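Local coordinates for protein probable D-tyrosyl-tRNA(Tyr) deacylase 1 (Homo sapiens, PDB 2OKV) that removes D-amino acids, and glycine mischarged onto tRNA(Ala), from tRNA, and may also act in DNA replication, at residues K48-R53 against E111-T116; L75-F80 against A129-H134. All coordinates share one frame; numbering follows the deposited sequence.

In the fold
From the N terminus, the chain first lays down strands of two sheets, then reaches helix 39-51, whose end opens interaction 1. Strand 73-78 follows and opens interaction 2 before the first loop has closed. Helix 99-116 then returns to helix 39-51, so that interaction 1 closes across 57 intervening residues; strand 131-137 closes interaction 2 across 48. The two closures therefore cross rather than nest. Strand 73-78 is the shared layer: interaction 1 joins the two helices on one of its faces, where Leu-113 touches Cys-76, and interaction 2 joins its other face to the three-stranded sheet, which continues into the second subunit.

Interaction 1. Residues K48-R53 against E111-T116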
ATOM      1  N   LYS B  48     -13.201 -10.885   3.332  1.00 43.12           N
ATOM      2  CA  LYS B  48     -11.953 -10.603   4.049  1.00 43.71           C
ATOM      3  C   LYS B  48     -11.801  -9.131   4.391  1.00 43.42           C
ATOM      4  O   LYS B  48     -11.403  -8.803   5.512  1.00 42.45           O
ATOM      5  CB  LYS B  48     -10.721 -11.079   3.266  1.00 44.40           C
ATOM      6  CG  LYS B  48     -10.563 -12.602   3.200  1.00 46.94           C
ATOM      7  CD  LYS B  48      -9.793 -12.987   1.945  1.00 49.97           C
ATOM      8  CE  LYS B  48      -8.315 -13.123   2.192  1.00 50.98           C
ATOM      9  NZ  LYS B  48      -7.997 -14.542   2.542  1.00 52.90           N
ATOM     10  N   ILE B  49     -12.115  -8.254   3.433  1.00 42.34           N
ATOM     11  CA  ILE B  49     -11.981  -6.806   3.638  1.00 42.40           C
ATOM     12  C   ILE B  49     -12.919  -6.376   4.763  1.00 42.89           C
ATOM     13  O   ILE B  49     -12.523  -5.651   5.685  1.00 42.91           O
ATOM     14  CB  ILE B  49     -12.295  -6.000   2.342  1.00 42.14           C
ATOM     15  CG1 ILE B  49     -11.161  -6.137   1.326  1.00 41.69           C
ATOM     16  CG2 ILE B  49     -12.568  -4.514   2.638  1.00 42.18           C
ATOM     17  CD1 ILE B  49     -11.593  -5.792  -0.099  1.00 42.15           C
ATOM     18  N   LEU B  50     -14.162  -6.848   4.690  1.00 42.41           N
ATOM     19  CA  LEU B  50     -15.198  -6.422   5.621  1.00 42.56           C
ATOM     20  C   LEU B  50     -14.955  -6.924   7.035  1.00 43.11           C
ATOM     21  O   LEU B  50     -15.363  -6.287   8.007  1.00 43.69           O
ATOM     22  CB  LEU B  50     -16.583  -6.873   5.125  1.00 42.04           C
ATOM     23  CG  LEU B  50     -17.117  -6.103   3.908  1.00 40.37           C
ATOM     24  CD1 LEU B  50     -18.448  -6.685   3.471  1.00 40.09           C
ATOM     25  CD2 LEU B  50     -17.293  -4.634   4.216  1.00 39.95           C
ATOM     26  N   ASN B  51     -14.276  -8.060   7.141  1.00 43.24           N
ATOM     27  CA  ASN B  51     -14.026  -8.696   8.435  1.00 43.64           C
ATOM     28  C   ASN B  51     -12.614  -8.482   9.022  1.00 43.29           C
ATOM     29  O   ASN B  51     -12.322  -8.903  10.153  1.00 42.58           O
ATOM     30  CB  ASN B  51     -14.440 -10.163   8.338  1.00 44.09           C
ATOM     31  CG  ASN B  51     -15.961 -10.319   8.096  1.00 47.70           C
ATOM     32  OD1 ASN B  51     -16.765 -10.210   9.041  1.00 52.66           O
ATOM     33  ND2 ASN B  51     -16.367 -10.551   6.823  1.00 51.24           N
ATOM     34  N   LEU B  52     -11.758  -7.786   8.270  1.00 42.76           N
ATOM     35  CA  LEU B  52     -10.381  -7.517   8.677  1.00 43.06           C
ATOM     36  C   LEU B  52     -10.317  -6.621   9.926  1.00 42.44           C
ATOM     37  O   LEU B  52     -10.726  -5.451   9.889  1.00 42.36           O
ATOM     38  CB  LEU B  52      -9.636  -6.833   7.531  1.00 43.47           C
ATOM     39  CG  LEU B  52      -8.111  -6.915   7.317  1.00 44.06           C
ATOM     40  CD1 LEU B  52      -7.565  -5.561   6.898  1.00 43.81           C
ATOM     41  CD2 LEU B  52      -7.328  -7.516   8.444  1.00 44.05           C
ATOM     42  N   ARG B  53      -9.763  -7.170  10.998  1.00 41.35           N
ATOM     43  CA  ARG B  53      -9.705  -6.504  12.306  1.00 42.08           C
ATOM     44  C   ARG B  53      -8.486  -5.586  12.426  1.00 42.16           C
ATOM     45  O   ARG B  53      -7.428  -5.982  12.933  1.00 41.15           O
ATOM     46  CB  ARG B  53      -9.657  -7.534  13.435  1.00 41.21           C
ATOM     47  CG  ARG B  53     -10.928  -8.350  13.682  1.00 43.06           C
ATOM     48  CD  ARG B  53     -10.596  -9.541  14.645  1.00 43.64           C
ATOM     49  NE  ARG B  53     -11.594  -9.714  15.692  1.00 52.17           N
ATOM     50  CZ  ARG B  53     -11.327  -9.804  17.000  1.00 54.42           C
ATOM     51  NH1 ARG B  53     -10.075  -9.744  17.461  1.00 55.93           N
ATOM     52  NH2 ARG B  53     -12.324  -9.947  17.860  1.00 55.08           N
ATOM     53  N   GLU B 111     -20.326  -3.648  -5.976  1.00 41.75           N
ATOM     54  CA  GLU B 111     -21.728  -3.927  -5.682  1.00 42.10           C
ATOM     55  C   GLU B 111     -21.917  -5.015  -4.607  1.00 42.43           C
ATOM     56  O   GLU B 111     -22.849  -4.907  -3.793  1.00 42.32           O
ATOM     57  CB  GLU B 111     -22.503  -4.235  -6.980  1.00 42.11           C
ATOM     58  CG  GLU B 111     -24.023  -4.325  -6.848  1.00 42.39           C
ATOM     59  CD  GLU B 111     -24.710  -3.029  -6.385  1.00 42.56           C
ATOM     60  OE1 GLU B 111     -24.085  -1.948  -6.346  1.00 43.04           O
ATOM     61  OE2 GLU B 111     -25.907  -3.105  -6.049  1.00 46.15           O
ATOM     62  N   GLN B 112     -21.058  -6.046  -4.590  1.00 42.78           N
ATOM     63  CA  GLN B 112     -21.131  -7.084  -3.536  1.00 43.22           C
ATOM     64  C   GLN B 112     -20.759  -6.474  -2.185  1.00 42.38           C
ATOM     65  O   GLN B 112     -21.377  -6.775  -1.170  1.00 41.89           O
ATOM     66  CB  GLN B 112     -20.219  -8.301  -3.802  1.00 43.70           C
ATOM     67  CG  GLN B 112     -20.892  -9.732  -3.710  1.00 49.23           C
ATOM     68  CD  GLN B 112     -21.455 -10.157  -2.339  1.00 54.67           C
ATOM     69  OE1 GLN B 112     -22.307  -9.480  -1.758  1.00 57.88           O
ATOM     70  NE2 GLN B 112     -21.015 -11.327  -1.852  1.00 52.47           N
ATOM     71  N   LEU B 113     -19.726  -5.636  -2.195  1.00 42.03           N
ATOM     72  CA  LEU B 113     -19.294  -4.893  -1.020  1.00 42.14           C
ATOM     73  C   LEU B 113     -20.422  -4.061  -0.424  1.00 41.88           C
ATOM     74  O   LEU B 113     -20.649  -4.103   0.785  1.00 41.52           O
ATOM     75  CB  LEU B 113     -18.138  -3.958  -1.380  1.00 42.09           C
ATOM     76  CG  LEU B 113     -16.698  -4.095  -0.879  1.00 43.47           C
ATOM     77  CD1 LEU B 113     -16.036  -2.737  -1.002  1.00 43.21           C
ATOM     78  CD2 LEU B 113     -16.536  -4.623   0.536  1.00 40.01           C
ATOM     79  N   ARG B 114     -21.102  -3.286  -1.270  1.00 41.81           N
ATOM     80  CA  ARG B 114     -22.236  -2.468  -0.837  1.00 42.47           C
ATOM     81  C   ARG B 114     -23.418  -3.279  -0.307  1.00 42.51           C
ATOM     82  O   ARG B 114     -24.030  -2.897   0.693  1.00 42.54           O
ATOM     83  CB  ARG B 114     -22.725  -1.571  -1.963  1.00 43.11           C
ATOM     84  CG  ARG B 114     -21.724  -0.549  -2.435  1.00 44.83           C
ATOM     85  CD  ARG B 114     -22.476   0.470  -3.282  1.00 50.33           C
ATOM     86  NE  ARG B 114     -21.824   0.762  -4.551  1.00 53.10           N
ATOM     87  CZ  ARG B 114     -20.919   1.716  -4.737  1.00 54.38           C
ATOM     88  NH1 ARG B 114     -20.526   2.486  -3.722  1.00 56.61           N
ATOM     89  NH2 ARG B 114     -20.403   1.890  -5.944  1.00 51.43           N
ATOM     90  N   LYS B 115     -23.756  -4.381  -0.969  1.00 42.48           N
ATOM     91  CA  LYS B 115     -24.892  -5.174  -0.511  1.00 43.00           C
ATOM     92  C   LYS B 115     -24.603  -5.970   0.771  1.00 42.70           C
ATOM     93  O   LYS B 115     -25.525  -6.259   1.540  1.00 42.45           O
ATOM     94  CB  LYS B 115     -25.461  -6.049  -1.633  1.00 43.77           C
ATOM     95  CG  LYS B 115     -24.961  -7.485  -1.708  1.00 45.63           C
ATOM     96  CD  LYS B 115     -25.876  -8.276  -2.643  1.00 47.55           C
ATOM     97  CE  LYS B 115     -25.158  -9.427  -3.337  1.00 48.74           C
ATOM     98  NZ  LYS B 115     -25.898  -9.768  -4.599  1.00 51.24           N
ATOM     99  N   THR B 116     -23.334  -6.311   0.994  1.00 42.08           N
ATOM    100  CA  THR B 116     -22.910  -7.053   2.193  1.00 42.35           C
ATOM    101  C   THR B 116     -22.731  -6.120   3.390  1.00 42.59           C
ATOM    102  O   THR B 116     -22.878  -6.545   4.540  1.00 43.41           O
ATOM    103  CB  THR B 116     -21.594  -7.846   1.932  1.00 42.27           C
ATOM    104  OG1 THR B 116     -21.798  -8.741   0.835  1.00 42.99           O
ATOM    105  CG2 THR B 116     -21.159  -8.671   3.165  1.00 42.80           C
TER
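Leu-50 packs against Leu-113 and Thr-116, and the pairing illustrates how one branched side chain can carry most of a contact between two helices near their C-terminal ends. The CB of Leu-50 points at helix 99-116 but makes no close contact with it. Leu-50 CG is the first atom to arrive, 3.7 Å from CD2 of Leu-113. At the tip the branches part company. CD2 stays with the same leucine methyl, Leu-50 CD2 lying 3.8 Å from Leu-113 CD2, whereas CD1 turns to the methyl of Thr-116. There the packing is tight, with Leu-50 CD1 only 3.4 Å from Thr-116 CG2, closer than usual van der Waals contact. Ile-49 adds a looser touch, its CG2 approaching the same CD2 of Leu-113 from the preceding position on the helix.

The methyl of Thr-116 faces Leu-50 while its hydroxyl is bonded within its own helix. With chi1 at -58°, OG1 lies beside the backbone N and CG2 is turned anti to that N. Thr-116 OG1 donates to the carbonyl O of Gln-112 one turn back, at 2.8 Å and tilted 33° from the carbonyl plane. The backbone N of Thr-116 reaches that oxygen from the opposite face, so two bonds grip it, and the one from OG1 restrains the rotation of the threonine side chain. Across the interface itself the contact is entirely apolar.

Beneath the two helices runs the mixed sheet. Leu-50 rests on Ile-74 of strand 73-78, while Leu-113 reaches Cys-76 of that strand and Ile-122 of strand 122-124. Gln-112 and Leu-113 also pack on Val-46, extending the helix pair's contact back along helix 39-51.

Interaction 2. Residues L75-F80 against A129-H134; sequences LCVSQF and AYMQVH
Val-77 meets Met-131 and Val-133 between two beta sheets packed face to face, a small worked example of how side-chain shapes are matched between such layers. The strands run at 145° to each other, closer to antiparallel than to parallel, with their axes 10.2 Å apart. That spacing is too wide for backbone pairing and is filled by alternate residues: Leu-75 and Val-77 from one strand, Met-131 and Val-133 from the other.

The two methyls of Val-77 serve different neighbours. CG1 of Val-77, held anti to the backbone N (chi1 180°), meets the end of Met-131 tip to tip, 3.7 Å from Met-131 CE. The sulfur follows just behind, Met-131 SD being 3.9 Å from Val-77 CG1. Met-131 bends at its last torsion, chi3 -97°, and thereby brings CE round to the valine. CG2 of Val-77 instead forms one wall of a shallow dip whose other wall is CD2 of Leu-75. Over it lies CG1 of Val-133, 4.3 Å from Leu-75 CD2 and the same distance from Val-77 CG2. One methyl thus sits over the dip between two side chains of the facing strand, while the flexible methionine follows the contour beside it. The residues are buried and the fit is wholly apolar; the side chain of Val-133 lies about 7 Å from the bound magnesium ion and about 4 Å from that of Cys-28, one of the residues at the metal site.

Cys-76 points from the opposite face of strand 73-78 to helix 99-116, making this strand the middle layer between helix and second sheet. Leu-75 also packs on strands 10-15 and 18-23. Strand 131-137 pairs with a strand of the second subunit. Pro-140 of that subunit, in the Gly-cisPro motif that probably serves to reject L-amino acids, accepts a hydrogen bond from Gln-79 through its backbone O.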
ATOM      1  N   LEU B  75     -12.890   3.286   1.177  1.00 43.48           N
ATOM      2  CA  LEU B  75     -12.599   3.848  -0.136  1.00 43.78           C
ATOM      3  C   LEU B  75     -11.889   2.782  -0.974  1.00 44.01           C
ATOM      4  O   LEU B  75     -10.772   2.388  -0.652  1.00 44.55           O
ATOM      5  CB  LEU B  75     -11.708   5.092   0.001  1.00 43.30           C
ATOM      6  CG  LEU B  75     -11.168   5.731  -1.292  1.00 44.37           C
ATOM      7  CD1 LEU B  75     -12.316   6.257  -2.132  1.00 40.25           C
ATOM      8  CD2 LEU B  75     -10.145   6.847  -0.984  1.00 43.12           C
ATOM      9  N   CYS B  76     -12.538   2.304  -2.034  1.00 44.85           N
ATOM     10  CA  CYS B  76     -11.909   1.313  -2.934  1.00 45.75           C
ATOM     11  C   CYS B  76     -11.435   1.974  -4.208  1.00 44.56           C
ATOM     12  O   CYS B  76     -12.153   2.779  -4.828  1.00 44.74           O
ATOM     13  CB  CYS B  76     -12.852   0.163  -3.334  1.00 44.97           C
ATOM     14  SG  CYS B  76     -13.681  -0.604  -2.004  1.00 54.63           S
ATOM     15  N   VAL B  77     -10.233   1.612  -4.626  1.00 43.81           N
ATOM     16  CA  VAL B  77      -9.712   2.093  -5.902  1.00 43.09           C
ATOM     17  C   VAL B  77      -9.116   0.908  -6.644  1.00 42.85           C
ATOM     18  O   VAL B  77      -8.405   0.101  -6.052  1.00 41.26           O
ATOM     19  CB  VAL B  77      -8.658   3.204  -5.706  1.00 42.98           C
ATOM     20  CG1 VAL B  77      -8.132   3.698  -7.059  1.00 43.58           C
ATOM     21  CG2 VAL B  77      -9.257   4.366  -4.933  1.00 43.34           C
ATOM     22  N   SER B  78      -9.427   0.804  -7.934  1.00 43.05           N
ATOM     23  CA  SER B  78      -8.895  -0.257  -8.785  1.00 43.91           C
ATOM     24  C   SER B  78      -7.420   0.004  -9.062  1.00 43.36           C
ATOM     25  O   SER B  78      -7.040   1.126  -9.395  1.00 42.54           O
ATOM     26  CB  SER B  78      -9.670  -0.288 -10.101  1.00 44.25           C
ATOM     27  OG  SER B  78      -9.974   1.065 -10.450  1.00 49.56           O
ATOM     28  N   GLN B  79      -6.601  -1.043  -8.941  1.00 43.23           N
ATOM     29  CA  GLN B  79      -5.139  -0.923  -8.979  1.00 42.61           C
ATOM     30  C   GLN B  79      -4.511  -2.166  -9.615  1.00 42.95           C
ATOM     31  O   GLN B  79      -4.062  -3.077  -8.902  1.00 43.66           O
ATOM     32  CB  GLN B  79      -4.602  -0.756  -7.540  1.00 42.51           C
ATOM     33  CG  GLN B  79      -3.077  -0.581  -7.409  1.00 41.74           C
ATOM     34  CD  GLN B  79      -2.604   0.822  -7.764  1.00 41.86           C
ATOM     35  OE1 GLN B  79      -2.345   1.621  -6.879  1.00 42.23           O
ATOM     36  NE2 GLN B  79      -2.507   1.126  -9.058  1.00 39.97           N
ATOM     37  N   PHE B  80      -4.471  -2.199 -10.942  1.00 42.24           N
ATOM     38  CA  PHE B  80      -3.919  -3.340 -11.679  1.00 42.55           C
ATOM     39  C   PHE B  80      -2.426  -3.580 -11.442  1.00 41.90           C
ATOM     40  O   PHE B  80      -1.940  -4.669 -11.727  1.00 42.46           O
ATOM     41  CB  PHE B  80      -4.201  -3.209 -13.193  1.00 42.71           C
ATOM     42  CG  PHE B  80      -3.353  -2.163 -13.890  1.00 43.70           C
ATOM     43  CD1 PHE B  80      -2.088  -2.484 -14.386  1.00 43.96           C
ATOM     44  CD2 PHE B  80      -3.822  -0.859 -14.050  1.00 43.95           C
ATOM     45  CE1 PHE B  80      -1.298  -1.528 -15.019  1.00 44.86           C
ATOM     46  CE2 PHE B  80      -3.043   0.106 -14.682  1.00 45.30           C
ATOM     47  CZ  PHE B  80      -1.775  -0.225 -15.173  1.00 45.16           C
ATOM     48  N   ALA B 129      -9.394   6.545 -14.718  1.00 43.82           N
ATOM     49  CA  ALA B 129      -8.871   7.908 -14.691  1.00 42.54           C
ATOM     50  C   ALA B 129      -7.514   8.009 -14.037  1.00 41.34           C
ATOM     51  O   ALA B 129      -7.118   7.149 -13.265  1.00 40.24           O
ATOM     52  CB  ALA B 129      -9.867   8.835 -13.986  1.00 42.67           C
ATOM     53  N   TYR B 130      -6.804   9.077 -14.354  1.00 40.31           N
ATOM     54  CA  TYR B 130      -5.561   9.383 -13.679  1.00 39.90           C
ATOM     55  C   TYR B 130      -5.915  10.126 -12.392  1.00 39.54           C
ATOM     56  O   TYR B 130      -6.326  11.292 -12.418  1.00 39.00           O
ATOM     57  CB  TYR B 130      -4.656  10.192 -14.602  1.00 40.27           C
ATOM     58  CG  TYR B 130      -3.336  10.636 -14.023  1.00 41.16           C
ATOM     59  CD1 TYR B 130      -2.698   9.914 -13.013  1.00 41.49           C
ATOM     60  CD2 TYR B 130      -2.695  11.767 -14.523  1.00 43.54           C
ATOM     61  CE1 TYR B 130      -1.482  10.321 -12.496  1.00 41.26           C
ATOM     62  CE2 TYR B 130      -1.469  12.189 -14.002  1.00 43.42           C
ATOM     63  CZ  TYR B 130      -0.871  11.450 -12.999  1.00 41.57           C
ATOM     64  OH  TYR B 130       0.333  11.861 -12.489  1.00 41.66           O
ATOM     65  N   MET B 131      -5.760   9.427 -11.273  1.00 38.19           N
ATOM     66  CA  MET B 131      -6.229   9.911  -9.991  1.00 38.91           C
ATOM     67  C   MET B 131      -5.069  10.263  -9.098  1.00 39.04           C
ATOM     68  O   MET B 131      -3.976   9.703  -9.231  1.00 39.50           O
ATOM     69  CB  MET B 131      -7.016   8.813  -9.261  1.00 38.08           C
ATOM     70  CG  MET B 131      -8.301   8.376  -9.920  1.00 38.78           C
ATOM     71  SD  MET B 131      -8.973   6.914  -9.155  1.00 41.27           S
ATOM     72  CE  MET B 131      -8.356   5.622 -10.245  1.00 39.15           C
ATOM     73  N   GLN B 132      -5.329  11.165  -8.159  1.00 38.83           N
ATOM     74  CA  GLN B 132      -4.520  11.299  -6.965  1.00 37.86           C
ATOM     75  C   GLN B 132      -5.342  10.730  -5.842  1.00 38.54           C
ATOM     76  O   GLN B 132      -6.450  11.182  -5.600  1.00 38.87           O
ATOM     77  CB  GLN B 132      -4.198  12.766  -6.677  1.00 37.34           C
ATOM     78  CG  GLN B 132      -3.477  13.466  -7.829  1.00 37.54           C
ATOM     79  CD  GLN B 132      -2.091  12.904  -8.063  1.00 37.73           C
ATOM     80  OE1 GLN B 132      -1.284  12.836  -7.141  1.00 37.10           O
ATOM     81  NE2 GLN B 132      -1.815  12.482  -9.279  1.00 35.27           N
ATOM     82  N   VAL B 133      -4.809   9.708  -5.178  1.00 38.44           N
ATOM     83  CA  VAL B 133      -5.475   9.099  -4.056  1.00 38.72           C
ATOM     84  C   VAL B 133      -4.756   9.592  -2.813  1.00 39.42           C
ATOM     85  O   VAL B 133      -3.608   9.210  -2.564  1.00 38.85           O
ATOM     86  CB  VAL B 133      -5.462   7.545  -4.169  1.00 38.76           C
ATOM     87  CG1 VAL B 133      -6.373   6.927  -3.095  1.00 38.78           C
ATOM     88  CG2 VAL B 133      -5.932   7.134  -5.610  1.00 38.48           C
ATOM     89  N   HIS B 134      -5.416  10.491  -2.082  1.00 40.00           N
ATOM     90  CA  HIS B 134      -4.859  11.074  -0.872  1.00 41.25           C
ATOM     91  C   HIS B 134      -5.154  10.107   0.268  1.00 41.19           C
ATOM     92  O   HIS B 134      -6.295   9.833   0.569  1.00 40.91           O
ATOM     93  CB  HIS B 134      -5.482  12.456  -0.597  1.00 42.04           C
ATOM     94  CG  HIS B 134      -5.154  13.490  -1.639  1.00 44.01           C
ATOM     95  ND1 HIS B 134      -5.686  13.466  -2.912  1.00 48.49           N
ATOM     96  CD2 HIS B 134      -4.355  14.579  -1.589  1.00 46.73           C
ATOM     97  CE1 HIS B 134      -5.220  14.489  -3.606  1.00 47.78           C
ATOM     98  NE2 HIS B 134      -4.419  15.188  -2.822  1.00 49.04           N
TER